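Serine protease inhibitor 4, isoform B (Drosophila melanogaster, PDB 4P0F) probably inhibits serine and cysteine endopeptidases as a serpin, and is captured here in its cleaved form. Local coordinates at residues Ala45-Leu50 / Lys115-Ala120; Trp139-Gln142 / Ile148-Leu151; Ala220-Tyr225 / Asp229-Ile234. All coordinates share one frame; numbering follows the deposited sequence.

In the fold
The three contacts follow one another along a single serpin domain. Interaction 1 joins the end of helix 38-49 to the loop between helix 107-115 and strand 120-124. Interaction 2 lies about 19 Å away, centre to centre, where the chain leaves helix 129-143 over strands 161-174, 311-324 and 328-341. Interaction 3, the hairpin of strands 218-224 and 230-237, is about 29 Å from the centre of interaction 1 and 27 Å from that of interaction 2. None touches another. Strand 328-341, paired between 161-174 and 311-324 and so probably the reactive-centre loop inserted after cleavage, nevertheless connects two of them: A332 and A334 underlie interaction 2, and T329 meets Y225 of interaction 3.

Interaction 1: residues Ala45-Leu50 / Lys115-Ala120; sequences AAMARL and KQFLSA
M47 and F117 mark the closest backbone approach, their CA atoms 7.6 Å apart where the last turn of helix 38-49 faces the chain just beyond helix 107-115. Between the segments the contact is apolar and centred on the phenyl ring of F117. M47 lays its CG over one face of that ring, 3.6 Å from the ring centroid and displaced toward the rim, in a CH-pi contact; the nearest ring atom is CD2, 3.4 Å from CG. M47 CG, anti to the carbonyl carbon (chi1 -74°), starts the chain across the ring, and the extended torsion about CB-CG carries the sulfur past it. M47 SD is 4.6 Å from the ring centroid and approaches it obliquely, completing a Met-aromatic contact. L50 comes in at a slant, its CD1 methyl 3.6 Å from F117 CE1, while A46 CB lies 4.0 Å from CZ at the far end of the ring. Within the serpin fold this packing joins several helices and a strand: F78 of helix 71-84 meets the F117 ring with its plane inclined by about 30°, L113 touches both M47 and L50, and the F117 carbonyl accepts a bond from N95 ND2 of strand 91-100. After F117, L118 leaves the right-handed helical region, with a positive phi of 56°. Just before strand 120-124, S119 OG donates to A120 O (2.9 Å), on a lone pair in the carbonyl plane.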
loop_
_atom_site.group_PDB
_atom_site.type_symbol
_atom_site.label_atom_id
_atom_site.label_comp_id
_atom_site.label_asym_id
_atom_site.label_seq_id
_atom_site.Cartn_x
_atom_site.Cartn_y
_atom_site.Cartn_z
ATOM N N ALA A 45 -5.589 -8.527 -4.175
ATOM C CA ALA A 45 -5.701 -9.917 -3.752
ATOM C C ALA A 45 -7.158 -10.334 -3.542
ATOM O O ALA A 45 -7.516 -11.496 -3.786
ATOM C CB ALA A 45 -4.898 -10.144 -2.492
ATOM N N ALA A 46 -8.001 -9.404 -3.090
ATOM C CA ALA A 46 -9.423 -9.693 -2.929
ATOM C C ALA A 46 -10.080 -9.929 -4.287
ATOM O O ALA A 46 -10.967 -10.769 -4.413
ATOM C CB ALA A 46 -10.131 -8.563 -2.188
ATOM N N MET A 47 -9.658 -9.178 -5.302
ATOM C CA MET A 47 -10.150 -9.412 -6.657
ATOM C C MET A 47 -9.807 -10.822 -7.102
ATOM O O MET A 47 -10.640 -11.511 -7.705
ATOM C CB MET A 47 -9.577 -8.381 -7.642
ATOM C CG MET A 47 -10.209 -6.995 -7.496
ATOM S SD MET A 47 -9.792 -5.844 -8.821
ATOM C CE MET A 47 -8.083 -5.541 -8.458
ATOM N N ALA A 48 -8.590 -11.262 -6.814
ATOM C CA ALA A 48 -8.201 -12.619 -7.182
ATOM C C ALA A 48 -9.045 -13.624 -6.417
ATOM O O ALA A 48 -9.461 -14.641 -6.979
ATOM C CB ALA A 48 -6.729 -12.851 -6.924
ATOM N N ARG A 49 -9.338 -13.332 -5.151
ATOM C CA ARG A 49 -10.140 -14.262 -4.350
ATOM C C ARG A 49 -11.520 -14.528 -4.959
ATOM O O ARG A 49 -12.083 -15.621 -4.789
ATOM C CB ARG A 49 -10.289 -13.741 -2.911
ATOM C CG ARG A 49 -11.073 -14.681 -2.008
ATOM C CD ARG A 49 -12.542 -14.322 -1.956
ATOM N NE ARG A 49 -13.332 -15.282 -1.182
ATOM C CZ ARG A 49 -14.016 -16.306 -1.688
ATOM N NH1 ARG A 49 -14.028 -16.567 -2.998
ATOM N NH2 ARG A 49 -14.710 -17.081 -0.867
ATOM N N LEU A 50 -12.072 -13.549 -5.671
ATOM C CA LEU A 50 -13.388 -13.719 -6.298
ATOM C C LEU A 50 -13.411 -14.890 -7.275
ATOM O O LEU A 50 -14.466 -15.468 -7.537
ATOM C CB LEU A 50 -13.813 -12.463 -7.049
ATOM C CG LEU A 50 -13.931 -11.159 -6.267
ATOM C CD1 LEU A 50 -14.433 -10.084 -7.222
ATOM C CD2 LEU A 50 -14.851 -11.314 -5.066
ATOM N N LYS A 115 -18.978 -4.302 -11.291
ATOM C CA LYS A 115 -19.980 -3.554 -10.538
ATOM C C LYS A 115 -19.498 -3.158 -9.144
ATOM O O LYS A 115 -19.846 -2.086 -8.657
ATOM C CB LYS A 115 -21.275 -4.362 -10.404
ATOM C CG LYS A 115 -22.033 -4.585 -11.699
ATOM C CD LYS A 115 -23.256 -5.446 -11.443
ATOM C CE LYS A 115 -24.187 -5.491 -12.635
ATOM N NZ LYS A 115 -25.352 -6.378 -12.366
ATOM N N GLN A 116 -18.709 -4.021 -8.504
ATOM C CA GLN A 116 -18.317 -3.796 -7.117
ATOM C C GLN A 116 -16.899 -3.241 -6.992
ATOM O O GLN A 116 -16.664 -2.330 -6.196
ATOM C CB GLN A 116 -18.448 -5.096 -6.322
ATOM C CG GLN A 116 -19.846 -5.702 -6.379
ATOM C CD GLN A 116 -20.904 -4.802 -5.772
ATOM O OE1 GLN A 116 -20.639 -4.064 -4.821
ATOM N NE2 GLN A 116 -22.112 -4.859 -6.321
ATOM N N PHE A 117 -15.955 -3.781 -7.762
ATOM C CA PHE A 117 -14.583 -3.279 -7.739
ATOM C C PHE A 117 -14.369 -2.191 -8.786
ATOM O O PHE A 117 -13.275 -1.631 -8.892
ATOM C CB PHE A 117 -13.571 -4.413 -7.946
ATOM C CG PHE A 117 -13.328 -5.231 -6.721
ATOM C CD1 PHE A 117 -14.141 -6.318 -6.423
ATOM C CD2 PHE A 117 -12.295 -4.921 -5.855
ATOM C CE1 PHE A 117 -13.927 -7.072 -5.292
ATOM C CE2 PHE A 117 -12.075 -5.682 -4.724
ATOM C CZ PHE A 117 -12.889 -6.754 -4.436
ATOM N N LEU A 118 -15.414 -1.892 -9.552
ATOM C CA LEU A 118 -15.373 -0.804 -10.519
ATOM C C LEU A 118 -14.203 -1.012 -11.474
ATOM O O LEU A 118 -13.588 -0.064 -11.964
ATOM C CB LEU A 118 -15.270 0.547 -9.795
ATOM C CG LEU A 118 -16.375 0.832 -8.766
ATOM C CD1 LEU A 118 -16.151 2.199 -8.126
ATOM C CD2 LEU A 118 -17.762 0.766 -9.395
ATOM N N SER A 119 -13.924 -2.276 -11.754
ATOM C CA SER A 119 -12.769 -2.656 -12.547
ATOM C C SER A 119 -13.032 -2.538 -14.029
ATOM O O SER A 119 -14.101 -2.901 -14.510
ATOM C CB SER A 119 -12.355 -4.090 -12.234
ATOM O OG SER A 119 -11.144 -4.423 -12.890
ATOM N N ALA A 120 -12.041 -2.024 -14.746
ATOM C CA ALA A 120 -12.052 -2.062 -16.194
ATOM C C ALA A 120 -11.549 -3.434 -16.623
ATOM O O ALA A 120 -11.055 -4.202 -15.802
ATOM C CB ALA A 120 -11.185 -0.958 -16.775
#

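Interaction 2: residues Trp139-Gln142 / Ile148-Leu151; sequences WVEQ and IKDL
V140 makes much of the close-packed half of this contact, dividing its two methyls between I148 and L151. Its CG1 rests against I148, 3.7 Å from the carbonyl oxygen and about as near the CG2 branch; its CG2 meets L151 CD2 at 3.9 Å, the two side chains crossing at about a right angle. E141 adds to this half with its CG, set 3.4 Å from I148 O. Toward solvent the fit becomes looser and wetter. There E141 extends outward, its carboxylate slanting across the aliphatic part of K149, with OE2 3.5 Å from K149 CG. The charged ends stay apart, E141 OE1 lying 4.8 Å from K149 NZ, and one water spans them, though its bond to NZ is weak. A second water donates to E141 OE2 and accepts from D150 N, while H146 ND1 bonds to OE1. Shortening E141 to an alanine would probably leave H146 and both waters without their carboxylate partner and uncover the K149 chain. Beneath, V140 and L151 pack on V166 of strand 161-174 and A334 of strand 328-341, I148 reaches A332 and F321, and K319 NZ of strand 311-324 binds the carbonyls of K149 and D150.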
loop_
_atom_site.group_PDB
_atom_site.type_symbol
_atom_site.label_atom_id
_atom_site.label_comp_id
_atom_site.label_asym_id
_atom_site.label_seq_id
_atom_site.Cartn_x
_atom_site.Cartn_y
_atom_site.Cartn_z
ATOM N N TRP A 139 -0.833 1.803 -18.587
ATOM C CA TRP A 139 -2.072 2.073 -17.880
ATOM C C TRP A 139 -1.734 2.468 -16.436
ATOM O O TRP A 139 -2.245 3.461 -15.922
ATOM C CB TRP A 139 -3.011 0.855 -17.917
ATOM C CG TRP A 139 -4.299 1.089 -17.179
ATOM C CD1 TRP A 139 -5.421 1.694 -17.662
ATOM C CD2 TRP A 139 -4.586 0.745 -15.811
ATOM N NE1 TRP A 139 -6.392 1.745 -16.686
ATOM C CE2 TRP A 139 -5.901 1.172 -15.542
ATOM C CE3 TRP A 139 -3.857 0.119 -14.795
ATOM C CZ2 TRP A 139 -6.505 0.990 -14.297
ATOM C CZ3 TRP A 139 -4.455 -0.051 -13.554
ATOM C CH2 TRP A 139 -5.766 0.386 -13.320
ATOM N N VAL A 140 -0.851 1.701 -15.798
ATOM C CA VAL A 140 -0.419 2.020 -14.441
ATOM C C VAL A 140 0.214 3.414 -14.349
ATOM O O VAL A 140 -0.096 4.163 -13.430
ATOM C CB VAL A 140 0.573 0.974 -13.892
ATOM C CG1 VAL A 140 1.166 1.428 -12.551
ATOM C CG2 VAL A 140 -0.132 -0.383 -13.721
ATOM N N GLU A 141 1.089 3.770 -15.283
ATOM C CA GLU A 141 1.649 5.118 -15.286
ATOM C C GLU A 141 0.557 6.177 -15.369
ATOM O O GLU A 141 0.619 7.199 -14.683
ATOM C CB GLU A 141 2.622 5.315 -16.446
ATOM C CG GLU A 141 3.937 4.582 -16.281
ATOM C CD GLU A 141 5.080 5.244 -17.026
ATOM O OE1 GLU A 141 5.104 6.491 -17.103
ATOM O OE2 GLU A 141 5.961 4.514 -17.525
ATOM N N GLN A 142 -0.442 5.938 -16.212
ATOM C CA GLN A 142 -1.499 6.920 -16.405
ATOM C C GLN A 142 -2.366 7.074 -15.153
ATOM O O GLN A 142 -2.951 8.139 -14.933
ATOM C CB GLN A 142 -2.355 6.540 -17.620
ATOM C CG GLN A 142 -1.613 6.705 -18.941
ATOM C CD GLN A 142 -1.173 8.144 -19.209
ATOM O OE1 GLN A 142 -1.811 9.100 -18.760
ATOM N NE2 GLN A 142 -0.054 8.297 -19.916
ATOM N N ILE A 148 4.712 5.396 -11.014
ATOM C CA ILE A 148 4.971 3.965 -10.955
ATOM C C ILE A 148 5.178 3.462 -12.377
ATOM O O ILE A 148 4.226 3.375 -13.153
ATOM C CB ILE A 148 3.821 3.194 -10.280
ATOM C CG1 ILE A 148 3.520 3.775 -8.886
ATOM C CG2 ILE A 148 4.139 1.705 -10.193
ATOM C CD1 ILE A 148 4.674 3.741 -7.895
ATOM N N LYS A 149 6.430 3.153 -12.704
ATOM C CA LYS A 149 6.811 2.733 -14.051
ATOM C C LYS A 149 7.252 1.284 -14.063
ATOM O O LYS A 149 7.756 0.771 -13.063
ATOM C CB LYS A 149 7.942 3.607 -14.585
ATOM C CG LYS A 149 7.666 5.086 -14.542
ATOM C CD LYS A 149 8.801 5.845 -15.210
ATOM C CE LYS A 149 8.485 7.316 -15.395
ATOM N NZ LYS A 149 9.554 7.993 -16.178
ATOM N N ASP A 150 7.072 0.635 -15.212
ATOM C CA ASP A 150 7.460 -0.757 -15.399
ATOM C C ASP A 150 7.004 -1.666 -14.264
ATOM O O ASP A 150 7.794 -2.471 -13.766
ATOM C CB ASP A 150 8.980 -0.874 -15.548
ATOM C CG ASP A 150 9.416 -2.231 -16.105
ATOM O OD1 ASP A 150 8.699 -2.795 -16.962
ATOM O OD2 ASP A 150 10.475 -2.738 -15.680
ATOM N N LEU A 151 5.738 -1.569 -13.867
ATOM C CA LEU A 151 5.234 -2.402 -12.769
ATOM C C LEU A 151 5.450 -3.886 -13.047
ATOM O O LEU A 151 6.064 -4.587 -12.246
ATOM C CB LEU A 151 3.745 -2.146 -12.516
ATOM C CG LEU A 151 3.132 -3.003 -11.395
ATOM C CD1 LEU A 151 3.662 -2.574 -10.051
ATOM C CD2 LEU A 151 1.628 -2.953 -11.412
HETATM O O HOH W 1 6.273 1.790 -17.694
HETATM O O HOH W 2 7.237 8.068 -18.233
#

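Interaction 3: residues Ala220-Tyr225 / Asp229-Ile234; sequences ALELPY and DLSMLI
The Y225 ring turns an edge to the backbone of L230, whose carbonyl carbon lies in the ring plane and whose O is 3.5 Å from Y225 CD2. F171 meets the same tyrosine edge-to-face, and the ring of W175 meets it nearly parallel. The tyrosine sits at the turn end of an antiparallel beta hairpin, strands 218-224 and 230-237, part of serpin beta-sheet B, between strands 197-213 and 360-366. From Y225 the ladder starts with a straight bond, Y225 N to L230 O (3.1 Å, 174° at the hydrogen), and continues through two hydrogen-bonded pairs, L223 with M232 and L221 with I234, each joined by reciprocal N-H to O bonds. The alternate pairs, E222 with L233 and P224 with S231, are non-hydrogen-bonded; there CA-H to O contacts help close the gap, such as E222 CA to M232 O at 3.4 Å. L221, L223, M232 and I234 share one face of the hairpin. On it L223 CD1 touches I234 CD1 at 4.0 Å, and residues of strand 263-281, among them L269 and L271, pack against this apolar patch. M232 bends at chi3 and brings its CE methyl to 3.3 Å from Y225 OH, an oxygen that is also hydrogen-bonded to T329 OG1. E222, L233, P224 and S231 occupy the other face. There E222 leaves the staggered positions (chi1 -117°) and extends its carboxylate past S231, with R209 as a long, weak ionic partner. S231 OG stands over the flat side of that carboxylate, 3.1 Å from E222 CD, at an angle too poor for a hydrogen bond to either oxygen.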
loop_
_atom_site.group_PDB
_atom_site.type_symbol
_atom_site.label_atom_id
_atom_site.label_comp_id
_atom_site.label_asym_id
_atom_site.label_seq_id
_atom_site.Cartn_x
_atom_site.Cartn_y
_atom_site.Cartn_z
ATOM N N ALA A 220 3.452 10.348 18.898
ATOM C CA ALA A 220 2.857 10.400 17.578
ATOM C C ALA A 220 2.252 11.758 17.297
ATOM O O ALA A 220 1.868 12.481 18.210
ATOM C CB ALA A 220 1.800 9.312 17.422
ATOM N N LEU A 221 2.158 12.068 16.008
ATOM C CA LEU A 221 1.654 13.337 15.518
ATOM C C LEU A 221 0.904 13.059 14.226
ATOM O O LEU A 221 1.296 12.179 13.448
ATOM C CB LEU A 221 2.811 14.338 15.285
ATOM C CG LEU A 221 2.487 15.820 15.097
ATOM C CD1 LEU A 221 2.094 16.454 16.415
ATOM C CD2 LEU A 221 3.683 16.543 14.501
ATOM N N GLU A 222 -0.200 13.766 14.025
ATOM C CA GLU A 222 -0.943 13.699 12.775
ATOM C C GLU A 222 -0.934 15.049 12.070
ATOM O O GLU A 222 -1.254 16.073 12.670
ATOM C CB GLU A 222 -2.381 13.268 13.022
ATOM C CG GLU A 222 -2.720 11.970 12.370
ATOM C CD GLU A 222 -4.137 11.523 12.647
ATOM O OE1 GLU A 222 -5.008 12.380 12.935
ATOM O OE2 GLU A 222 -4.364 10.307 12.576
ATOM N N LEU A 223 -0.571 15.025 10.796
ATOM C CA LEU A 223 -0.538 16.212 9.959
ATOM C C LEU A 223 -1.671 16.119 8.939
ATOM O O LEU A 223 -1.624 15.271 8.044
ATOM C CB LEU A 223 0.814 16.333 9.259
ATOM C CG LEU A 223 2.055 16.310 10.156
ATOM C CD1 LEU A 223 3.325 16.451 9.334
ATOM C CD2 LEU A 223 1.982 17.406 11.210
ATOM N N PRO A 224 -2.698 16.972 9.073
ATOM C CA PRO A 224 -3.852 16.859 8.176
ATOM C C PRO A 224 -3.631 17.492 6.806
ATOM O O PRO A 224 -2.868 18.437 6.670
ATOM C CB PRO A 224 -4.957 17.593 8.943
ATOM C CG PRO A 224 -4.232 18.596 9.757
ATOM C CD PRO A 224 -2.940 17.938 10.155
ATOM N N TYR A 225 -4.312 16.950 5.797
ATOM C CA TYR A 225 -4.351 17.540 4.458
ATOM C C TYR A 225 -5.629 18.356 4.296
ATOM O O TYR A 225 -6.680 17.962 4.793
ATOM C CB TYR A 225 -4.280 16.434 3.389
ATOM C CG TYR A 225 -2.997 15.656 3.474
ATOM C CD1 TYR A 225 -1.832 16.160 2.923
ATOM C CD2 TYR A 225 -2.944 14.435 4.122
ATOM C CE1 TYR A 225 -0.644 15.473 3.019
ATOM C CE2 TYR A 225 -1.755 13.728 4.221
ATOM C CZ TYR A 225 -0.612 14.257 3.655
ATOM O OH TYR A 225 0.573 13.583 3.750
ATOM N N ASP A 229 -10.369 14.173 4.708
ATOM C CA ASP A 229 -10.284 13.534 6.018
ATOM C C ASP A 229 -9.038 12.650 6.083
ATOM O O ASP A 229 -8.973 11.692 6.855
ATOM C CB ASP A 229 -11.545 12.717 6.307
ATOM C CG ASP A 229 -12.768 13.590 6.517
ATOM O OD1 ASP A 229 -12.620 14.692 7.088
ATOM O OD2 ASP A 229 -13.876 13.177 6.114
ATOM N N LEU A 230 -8.050 12.991 5.260
ATOM C CA LEU A 230 -6.775 12.283 5.229
ATOM C C LEU A 230 -5.731 13.008 6.064
ATOM O O LEU A 230 -5.751 14.230 6.151
ATOM C CB LEU A 230 -6.283 12.156 3.791
ATOM C CG LEU A 230 -7.193 11.325 2.893
ATOM C CD1 LEU A 230 -6.971 11.655 1.433
ATOM C CD2 LEU A 230 -6.933 9.856 3.161
ATOM N N SER A 231 -4.825 12.247 6.663
ATOM C CA SER A 231 -3.709 12.811 7.413
ATOM C C SER A 231 -2.504 11.873 7.365
ATOM O O SER A 231 -2.635 10.679 7.063
ATOM C CB SER A 231 -4.099 13.098 8.869
ATOM O OG SER A 231 -4.274 11.907 9.621
ATOM N N MET A 232 -1.333 12.439 7.657
ATOM C CA MET A 232 -0.106 11.672 7.804
ATOM C C MET A 232 0.195 11.516 9.277
ATOM O O MET A 232 0.473 12.486 9.977
ATOM C CB MET A 232 1.082 12.346 7.105
ATOM C CG MET A 232 2.383 11.547 7.238
ATOM S SD MET A 232 3.800 12.238 6.347
ATOM C CE MET A 232 3.291 12.039 4.671
ATOM N N LEU A 233 0.151 10.273 9.723
ATOM C CA LEU A 233 0.491 9.906 11.083
ATOM C C LEU A 233 1.958 9.554 11.141
ATOM O O LEU A 233 2.425 8.746 10.347
ATOM C CB LEU A 233 -0.351 8.713 11.534
ATOM C CG LEU A 233 -0.015 8.119 12.902
ATOM C CD1 LEU A 233 -0.460 9.051 14.017
ATOM C CD2 LEU A 233 -0.666 6.748 13.019
ATOM N N ILE A 234 2.684 10.192 12.055
ATOM C CA ILE A 234 4.094 9.889 12.283
ATOM C C ILE A 234 4.224 9.292 13.675
ATOM O O ILE A 234 3.729 9.878 14.631
ATOM C CB ILE A 234 4.975 11.155 12.176
ATOM C CG1 ILE A 234 4.777 11.826 10.813
ATOM C CG2 ILE A 234 6.437 10.811 12.374
ATOM C CD1 ILE A 234 5.209 13.263 10.778
#